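Local atomic coordinates of enoyl-CoA hydratase/isomerase (Mycobacterium abscessus, PDB entry 3QXZ), a protein that is a probable enoyl-CoA hydratase/isomerase of the crotonase family, whose members act on acyl-CoA thioesters, though its own reaction is not established. Residues E8-I13 / T21-S26; G113-L118 / I133-F138; I122-E127 / R182-G187. All blocks are in the same frame, centred on the assembly; numbering follows the deposited sequence.

Interaction 1: residues E8-I13 / T21-S26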
loop_
_atom_site.group_PDB
_atom_site.type_symbol
_atom_site.label_atom_id
_atom_site.label_comp_id
_atom_site.label_asym_id
_atom_site.label_seq_id
_atom_site.Cartn_x
_atom_site.Cartn_y
_atom_site.Cartn_z
ATOM N N GLU A 8 -14.660 20.903 22.961
ATOM C CA GLU A 8 -16.044 20.527 22.698
ATOM C C GLU A 8 -16.178 19.923 21.312
ATOM O O GLU A 8 -15.320 20.132 20.465
ATOM C CB GLU A 8 -16.949 21.753 22.787
ATOM C CG GLU A 8 -16.952 22.447 24.139
ATOM C CD GLU A 8 -17.805 23.693 24.133
ATOM O OE1 GLU A 8 -18.090 24.237 23.040
ATOM O OE2 GLU A 8 -18.193 24.142 25.235
ATOM N N LEU A 9 -17.250 19.170 21.102
ATOM C CA LEU A 9 -17.612 18.674 19.779
ATOM C C LEU A 9 -18.846 19.417 19.295
ATOM O O LEU A 9 -19.911 19.342 19.929
ATOM C CB LEU A 9 -17.892 17.172 19.829
ATOM C CG LEU A 9 -18.144 16.460 18.503
ATOM C CD1 LEU A 9 -16.905 16.524 17.620
ATOM C CD2 LEU A 9 -18.549 15.029 18.754
ATOM N N HIS A 10 -18.706 20.138 18.186
ATOM C CA HIS A 10 -19.844 20.827 17.575
ATOM C C HIS A 10 -20.361 20.017 16.392
ATOM O O HIS A 10 -19.603 19.287 15.745
ATOM C CB HIS A 10 -19.460 22.246 17.143
ATOM C CG HIS A 10 -19.088 23.148 18.285
ATOM N ND1 HIS A 10 -18.584 24.416 18.090
ATOM C CD2 HIS A 10 -19.142 22.968 19.628
ATOM C CE1 HIS A 10 -18.355 24.981 19.263
ATOM N NE2 HIS A 10 -18.676 24.123 20.214
ATOM N N GLU A 11 -21.651 20.140 16.114
ATOM C CA GLU A 11 -22.308 19.390 15.054
ATOM C C GLU A 11 -23.321 20.248 14.310
ATOM O O GLU A 11 -24.121 20.974 14.927
ATOM C CB GLU A 11 -22.989 18.147 15.629
ATOM C CG GLU A 11 -23.690 17.288 14.579
ATOM C CD GLU A 11 -24.381 16.100 15.189
ATOM O OE1 GLU A 11 -23.739 15.364 15.965
ATOM O OE2 GLU A 11 -25.582 15.913 14.910
ATOM N N GLU A 12 -23.279 20.170 12.987
ATOM C CA GLU A 12 -24.259 20.842 12.127
ATOM C C GLU A 12 -24.592 19.928 10.967
ATOM O O GLU A 12 -23.677 19.427 10.308
ATOM C CB GLU A 12 -23.686 22.159 11.601
ATOM C CG GLU A 12 -24.665 22.999 10.778
ATOM C CD GLU A 12 -23.992 24.220 10.164
ATOM O OE1 GLU A 12 -23.237 24.916 10.884
ATOM O OE2 GLU A 12 -24.211 24.477 8.962
ATOM N N ILE A 13 -25.878 19.710 10.708
ATOM C CA ILE A 13 -26.327 18.877 9.599
ATOM C C ILE A 13 -27.117 19.736 8.634
ATOM O O ILE A 13 -28.082 20.399 9.044
ATOM C CB ILE A 13 -27.213 17.712 10.059
ATOM C CG1 ILE A 13 -26.546 16.931 11.197
ATOM C CG2 ILE A 13 -27.583 16.815 8.845
ATOM C CD1 ILE A 13 -27.434 15.857 11.812
ATOM N N THR A 21 -17.098 19.422 14.363
ATOM C CA THR A 21 -15.957 20.294 14.589
ATOM C C THR A 21 -15.377 20.086 15.976
ATOM O O THR A 21 -16.105 20.165 16.978
ATOM C CB THR A 21 -16.349 21.782 14.411
ATOM O OG1 THR A 21 -16.936 21.966 13.120
ATOM C CG2 THR A 21 -15.114 22.673 14.527
ATOM N N LEU A 22 -14.073 19.820 16.022
ATOM C CA LEU A 22 -13.328 19.702 17.275
ATOM C C LEU A 22 -12.993 21.125 17.694
ATOM O O LEU A 22 -12.244 21.814 17.014
ATOM C CB LEU A 22 -12.052 18.870 17.075
ATOM C CG LEU A 22 -12.236 17.499 16.418
ATOM C CD1 LEU A 22 -10.873 16.875 16.134
ATOM C CD2 LEU A 22 -13.077 16.572 17.261
ATOM N N HIS A 23 -13.570 21.561 18.811
ATOM C CA HIS A 23 -13.539 22.976 19.189
ATOM C C HIS A 23 -12.919 23.202 20.565
ATOM O O HIS A 23 -13.593 23.080 21.591
ATOM C CB HIS A 23 -14.955 23.563 19.124
ATOM C CG HIS A 23 -15.028 25.015 19.484
ATOM N ND1 HIS A 23 -14.937 26.018 18.543
ATOM C CD2 HIS A 23 -15.198 25.632 20.678
ATOM C CE1 HIS A 23 -15.036 27.191 19.144
ATOM N NE2 HIS A 23 -15.198 26.986 20.439
ATOM N N GLY A 24 -11.625 23.520 20.580
ATOM C CA GLY A 24 -10.894 23.836 21.809
ATOM C C GLY A 24 -9.854 24.910 21.544
ATOM O O GLY A 24 -8.658 24.620 21.525
ATOM N N PRO A 25 -10.306 26.170 21.357
ATOM C CA PRO A 25 -9.418 27.280 20.978
ATOM C C PRO A 25 -8.197 27.455 21.886
ATOM O O PRO A 25 -7.100 27.700 21.383
ATOM C CB PRO A 25 -10.341 28.504 21.041
ATOM C CG PRO A 25 -11.690 27.947 20.712
ATOM C CD PRO A 25 -11.717 26.603 21.410
ATOM N N SER A 26 -8.363 27.280 23.192
ATOM C CA SER A 26 -7.250 27.476 24.129
ATOM C C SER A 26 -6.135 26.423 24.038
ATOM O O SER A 26 -5.024 26.642 24.525
ATOM C CB SER A 26 -7.770 27.575 25.565
ATOM O OG SER A 26 -8.410 26.373 25.951
#
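E8 with H23 and H10 with T21 are the antiparallel hydrogen-bonded pairs that join strand 8-13 to strand 21-23, and each exchanges two backbone bonds. E8 N reaches H23 O at 2.8 Å, and H23 N returns a bond to E8 O. H10 N meets T21 O almost straight, while T21 N gives to H10 O. Between them L9 and L22 form a non-hydrogen-bonded pair.

On the side of the sheet carrying E8, H10, T21 and H23, the two histidine rings make an offset stack, centroids 4.3 Å apart and planes inclined by 24°. H23 carries CG anti to its backbone N (chi1 -180°) and H10 carries it anti to its carbonyl carbon (chi1 -64°), which brings the rings over one another. H10 CE1 rests 3.3 Å from H23 CG, over a face of the H23 ring whose opposite face is covered by P25 CD. H23 CB lies in turn over a face of H10, a CH-pi contact.

The backbone ladder pairs the two strands of a beta hairpin at one edge of the mixed sheet of the crotonase fold, strand 8-14 being outermost in this chain.

H10 NE2 donates to E8 OE1 at 2.9 Å, close to the ring plane, which, with the stack on H23, helps to fix the imidazole's rotation.

On the other side L9 CD1 touches L22 CD2 at 3.8 Å, and L9 continues onto L35 and A42 of helix 33-48.

Interaction 2: residues G113-L118 / I133-F138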
loop_
_atom_site.group_PDB
_atom_site.type_symbol
_atom_site.label_atom_id
_atom_site.label_comp_id
_atom_site.label_asym_id
_atom_site.label_seq_id
_atom_site.Cartn_x
_atom_site.Cartn_y
_atom_site.Cartn_z
ATOM N N GLY A 113 -4.461 13.255 17.451
ATOM C CA GLY A 113 -5.105 14.113 16.449
ATOM C C GLY A 113 -4.915 13.566 15.040
ATOM O O GLY A 113 -5.848 13.589 14.219
ATOM N N MET A 114 -3.700 13.090 14.758
ATOM C CA MET A 114 -3.448 12.466 13.472
ATOM C C MET A 114 -3.991 11.032 13.400
ATOM O O MET A 114 -4.591 10.650 12.385
ATOM C CB MET A 114 -1.958 12.489 13.137
ATOM C CG MET A 114 -1.600 11.747 11.834
ATOM S SD MET A 114 -2.466 12.306 10.335
ATOM C CE MET A 114 -1.629 13.866 10.152
ATOM N N THR A 115 -3.788 10.227 14.447
ATOM C CA THR A 115 -4.223 8.819 14.325
ATOM C C THR A 115 -5.745 8.693 14.212
ATOM O O THR A 115 -6.209 7.829 13.477
ATOM C CB THR A 115 -3.644 7.912 15.418
ATOM O OG1 THR A 115 -4.191 8.325 16.672
ATOM C CG2 THR A 115 -2.116 7.994 15.471
ATOM N N LEU A 116 -6.504 9.577 14.865
ATOM C CA LEU A 116 -7.956 9.615 14.630
ATOM C C LEU A 116 -8.308 10.088 13.221
ATOM O O LEU A 116 -9.296 9.617 12.636
ATOM C CB LEU A 116 -8.698 10.461 15.660
ATOM C CG LEU A 116 -8.706 9.804 17.019
ATOM C CD1 LEU A 116 -9.264 10.781 17.999
ATOM C CD2 LEU A 116 -9.478 8.483 17.062
ATOM N N ALA A 117 -7.541 11.019 12.666
ATOM C CA ALA A 117 -7.784 11.438 11.279
ATOM C C ALA A 117 -7.561 10.291 10.303
ATOM O O ALA A 117 -8.239 10.216 9.257
ATOM C CB ALA A 117 -6.913 12.627 10.921
ATOM N N LEU A 118 -6.647 9.381 10.658
ATOM C CA LEU A 118 -6.388 8.210 9.810
ATOM C C LEU A 118 -7.572 7.245 9.749
ATOM O O LEU A 118 -7.564 6.342 8.921
ATOM C CB LEU A 118 -5.132 7.463 10.250
ATOM C CG LEU A 118 -3.814 8.227 10.198
ATOM C CD1 LEU A 118 -2.696 7.285 10.665
ATOM C CD2 LEU A 118 -3.490 8.819 8.805
ATOM N N ILE A 133 3.210 11.818 14.420
ATOM C CA ILE A 133 2.713 10.785 15.345
ATOM C C ILE A 133 3.886 10.536 16.303
ATOM O O ILE A 133 4.628 9.575 16.137
ATOM C CB ILE A 133 2.274 9.513 14.583
ATOM C CG1 ILE A 133 1.221 9.867 13.530
ATOM C CG2 ILE A 133 1.728 8.464 15.530
ATOM C CD1 ILE A 133 0.966 8.729 12.506
ATOM N N PRO A 134 4.068 11.435 17.300
ATOM C CA PRO A 134 5.331 11.434 18.044
ATOM C C PRO A 134 5.286 10.689 19.362
ATOM O O PRO A 134 6.192 10.867 20.178
ATOM C CB PRO A 134 5.563 12.922 18.285
ATOM C CG PRO A 134 4.173 13.453 18.540
ATOM C CD PRO A 134 3.249 12.623 17.633
ATOM N N GLN A 135 4.274 9.851 19.565
ATOM C CA GLN A 135 4.085 9.157 20.852
ATOM C C GLN A 135 5.351 8.459 21.371
ATOM O O GLN A 135 5.619 8.481 22.578
ATOM C CB GLN A 135 2.966 8.127 20.698
ATOM C CG GLN A 135 1.525 8.692 20.768
ATOM C CD GLN A 135 0.967 9.156 19.421
ATOM O OE1 GLN A 135 1.689 9.674 18.564
ATOM N NE2 GLN A 135 -0.336 8.959 19.228
ATOM N N VAL A 136 6.120 7.811 20.490
ATOM C CA VAL A 136 7.324 7.087 20.976
ATOM C C VAL A 136 8.386 8.015 21.564
ATOM O O VAL A 136 9.192 7.572 22.385
ATOM C CB VAL A 136 7.988 6.185 19.892
ATOM C CG1 VAL A 136 7.025 5.075 19.423
ATOM C CG2 VAL A 136 8.520 7.031 18.712
ATOM N N ARG A 137 8.362 9.302 21.185
ATOM C CA ARG A 137 9.289 10.297 21.753
ATOM C C ARG A 137 8.887 10.712 23.160
ATOM O O ARG A 137 9.672 11.374 23.851
ATOM C CB ARG A 137 9.386 11.518 20.830
ATOM C CG ARG A 137 9.829 11.186 19.407
ATOM C CD ARG A 137 9.841 12.411 18.504
ATOM N NE ARG A 137 11.047 13.237 18.621
ATOM C CZ ARG A 137 12.193 13.008 17.979
ATOM N NH1 ARG A 137 12.360 11.933 17.215
ATOM N NH2 ARG A 137 13.217 13.860 18.114
ATOM N N PHE A 138 7.712 10.274 23.613
ATOM C CA PHE A 138 7.217 10.584 24.945
ATOM C C PHE A 138 7.102 9.362 25.826
ATOM O O PHE A 138 6.555 9.449 26.929
ATOM C CB PHE A 138 5.865 11.313 24.841
ATOM C CG PHE A 138 5.986 12.686 24.261
ATOM C CD1 PHE A 138 6.292 13.770 25.076
ATOM C CD2 PHE A 138 5.829 12.900 22.896
ATOM C CE1 PHE A 138 6.433 15.046 24.542
ATOM C CE2 PHE A 138 5.966 14.190 22.348
ATOM C CZ PHE A 138 6.269 15.260 23.177
#
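M114 and I133 mark the nearest approach of the two backbones, their CA atoms 6.7 Å apart, where helix 113-117 faces the loop that leads into the 3-10 turn 135-137; no hydrogen bond crosses the gap. I133 does most of the bridging, its CG1-CD1 branch meeting M114 and L118 and its CG2 methyl meeting T115. Its CG1 presses on M114 CG at 3.8 Å, the two side chains crossing at about a right angle. Farther along, I133 CD1 approaches L118 CD1 at 4.3 Å.

In crotonases this helix has its N-terminal end at the oxyanion hole for the thioester carbonyl, and helix 112-117 probably plays the same part. T115 and Q135 probably occupy the positions of the hydratase's two catalytic glutamates, so the contact probably borders the active-site pocket; a 1,2-ethanediol about 3 Å from the Q135 side chain (nearest atoms) is consistent with this.

I133 CG2 meets T115 CG2 at 3.9 Å. That methyl is available because T115 holds OG1 between the backbone N and the carbonyl carbon (chi1 66°), where it hydrogen-bonds to D143 OD1. Q135 NE2, 4.3 Å from T115 CG2, hydrogen-bonds to D143 OD2, so one carboxylate grips polar atoms from both segments.

Interaction 3: residues I122-E127 / R182-G187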
loop_
_atom_site.group_PDB
_atom_site.type_symbol
_atom_site.label_atom_id
_atom_site.label_comp_id
_atom_site.label_asym_id
_atom_site.label_seq_id
_atom_site.Cartn_x
_atom_site.Cartn_y
_atom_site.Cartn_z
ATOM N N ILE A 122 -11.161 9.525 3.592
ATOM C CA ILE A 122 -10.529 10.514 2.719
ATOM C C ILE A 122 -9.994 11.633 3.616
ATOM O O ILE A 122 -10.658 12.034 4.583
ATOM C CB ILE A 122 -11.575 11.060 1.724
ATOM C CG1 ILE A 122 -12.074 9.933 0.794
ATOM C CG2 ILE A 122 -11.033 12.295 0.930
ATOM C CD1 ILE A 122 -13.449 10.217 0.095
ATOM N N ARG A 123 -8.785 12.110 3.323
ATOM C CA ARG A 123 -8.169 13.228 4.056
ATOM C C ARG A 123 -7.726 14.321 3.094
ATOM O O ARG A 123 -7.065 14.055 2.091
ATOM C CB ARG A 123 -6.945 12.758 4.859
ATOM C CG ARG A 123 -7.291 12.203 6.236
ATOM C CD ARG A 123 -6.135 11.405 6.885
ATOM N NE ARG A 123 -5.818 10.231 6.071
ATOM C CZ ARG A 123 -6.595 9.164 5.967
ATOM N NH1 ARG A 123 -7.708 9.035 6.697
ATOM N NH2 ARG A 123 -6.265 8.235 5.095
ATOM N N ILE A 124 -8.082 15.552 3.450
ATOM C CA ILE A 124 -7.556 16.734 2.768
ATOM C C ILE A 124 -6.796 17.504 3.834
ATOM O O ILE A 124 -7.369 17.823 4.896
ATOM C CB ILE A 124 -8.696 17.581 2.170
ATOM C CG1 ILE A 124 -9.491 16.751 1.143
ATOM C CG2 ILE A 124 -8.124 18.864 1.510
ATOM C CD1 ILE A 124 -10.723 17.511 0.599
ATOM N N LEU A 125 -5.510 17.769 3.575
ATOM C CA LEU A 125 -4.627 18.413 4.569
ATOM C C LEU A 125 -4.206 19.825 4.180
ATOM O O LEU A 125 -3.962 20.120 3.011
ATOM C CB LEU A 125 -3.370 17.555 4.844
ATOM C CG LEU A 125 -3.447 16.510 5.960
ATOM C CD1 LEU A 125 -4.519 15.453 5.707
ATOM C CD2 LEU A 125 -2.073 15.823 6.130
ATOM N N ALA A 126 -4.088 20.660 5.200
ATOM C CA ALA A 126 -3.606 22.037 5.056
ATOM C C ALA A 126 -2.094 22.040 4.826
ATOM O O ALA A 126 -1.334 21.458 5.616
ATOM C CB ALA A 126 -3.932 22.814 6.310
ATOM N N GLU A 127 -1.652 22.766 3.793
ATOM C CA GLU A 127 -0.215 22.901 3.515
ATOM C C GLU A 127 0.602 23.490 4.671
ATOM O O GLU A 127 1.777 23.146 4.850
ATOM C CB GLU A 127 -0.001 23.698 2.217
ATOM C CG GLU A 127 -0.351 22.867 0.984
ATOM C CD GLU A 127 -0.596 23.710 -0.266
ATOM O OE1 GLU A 127 -0.407 24.944 -0.218
ATOM O OE2 GLU A 127 -0.983 23.128 -1.302
ATOM N N ARG A 182 -5.306 14.912 -0.852
ATOM C CA ARG A 182 -5.058 16.227 -1.432
ATOM C C ARG A 182 -4.498 17.136 -0.356
ATOM O O ARG A 182 -4.793 16.963 0.840
ATOM C CB ARG A 182 -6.379 16.815 -1.981
ATOM C CG ARG A 182 -6.211 18.093 -2.824
ATOM C CD ARG A 182 -7.532 18.553 -3.389
ATOM N NE ARG A 182 -7.304 19.611 -4.370
ATOM C CZ ARG A 182 -8.267 20.347 -4.917
ATOM N NH1 ARG A 182 -9.537 20.144 -4.576
ATOM N NH2 ARG A 182 -7.955 21.294 -5.801
ATOM N N CYS A 183 -3.698 18.112 -0.784
ATOM C CA CYS A 183 -3.320 19.192 0.108
ATOM C C CYS A 183 -3.637 20.550 -0.517
ATOM O O CYS A 183 -3.606 20.702 -1.746
ATOM C CB CYS A 183 -1.860 19.091 0.551
ATOM S SG CYS A 183 -0.670 19.198 -0.737
ATOM N N LEU A 184 -4.014 21.479 0.343
ATOM C CA LEU A 184 -4.464 22.814 -0.068
ATOM C C LEU A 184 -4.064 23.820 0.981
ATOM O O LEU A 184 -3.782 23.457 2.121
ATOM C CB LEU A 184 -5.995 22.847 -0.196
ATOM C CG LEU A 184 -6.596 22.095 -1.374
ATOM C CD1 LEU A 184 -8.098 21.971 -1.201
ATOM C CD2 LEU A 184 -6.251 22.798 -2.694
ATOM N N PRO A 185 -4.068 25.112 0.617
ATOM C CA PRO A 185 -3.930 26.123 1.653
ATOM C C PRO A 185 -5.010 25.908 2.709
ATOM O O PRO A 185 -6.145 25.522 2.375
ATOM C CB PRO A 185 -4.172 27.434 0.897
ATOM C CG PRO A 185 -3.724 27.125 -0.491
ATOM C CD PRO A 185 -4.186 25.704 -0.731
ATOM N N ALA A 186 -4.661 26.133 3.967
ATOM C CA ALA A 186 -5.558 25.870 5.101
ATOM C C ALA A 186 -6.980 26.387 4.921
ATOM O O ALA A 186 -7.950 25.681 5.214
ATOM C CB ALA A 186 -4.970 26.427 6.382
ATOM N N GLY A 187 -7.096 27.624 4.447
ATOM C CA GLY A 187 -8.410 28.261 4.285
ATOM C C GLY A 187 -9.313 27.679 3.208
ATOM O O GLY A 187 -10.492 28.045 3.115
#
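E127 turns its CG anti to the carbonyl carbon (chi1 -74°) and runs extended from there, which lays its carboxylate alongside P185 and back over the C183-P185 backbone. C183 brings SG to the same place by setting it between the backbone N and the carbonyl carbon (chi1 62°). These groups sit near the C-terminal ends of two neighbouring parallel strands, 122-126 and 182-184, at the edge of the mixed sheet of the crotonase fold. The carboxylate gains no hydrogen bond across the contact: its OE2 lies 3.6 Å from C183 O and 4.0 Å from C183 SG.

The backbones supply the polar grip. L125 N reaches R182 O at 2.9 Å, nearly straight at 168°, and L184 N meets L125 O at 3.0 Å. The ladder's last rung runs from E127 N to L184 O at 2.8 Å, the donor well above the carbonyl plane. CA-H...O contacts fill the intervals, and L125 O thus also receives C183 CA.

L125 and C183 share one side of the sheet, packed on A171 of helix 171-177. On the other side I124 CG2 touches L184 CD1 at 4.1 Å, and both residues lean on A192 of helix 186-203. L184 CD2 also lies over one face of the R182 guanidinium. Where 182-187 turns into helix 186-203, A126 CB comes within 3.7 Å of A186 CA.

In the fold
From the N terminus, interaction 1 comes first and closes a hairpin of seven intervening residues before either of the others opens. Interactions 2 and 3 cross: residues 113-118 open interaction 2, residues 122-127 open interaction 3, and 133-138 completes the former before 182-187 completes the latter, 55 residues beyond the end of 122-127. Interactions 1 and 3 belong to opposite edges of one mixed sheet, their centres about 19 Å apart, whereas interaction 2 ties helix 112-117 to the loop after strand 131-132. The crossing pair also touches directly, because R123 NH1 reaches A117 O at 2.9 Å, a probable hydrogen bond from strand to preceding helix.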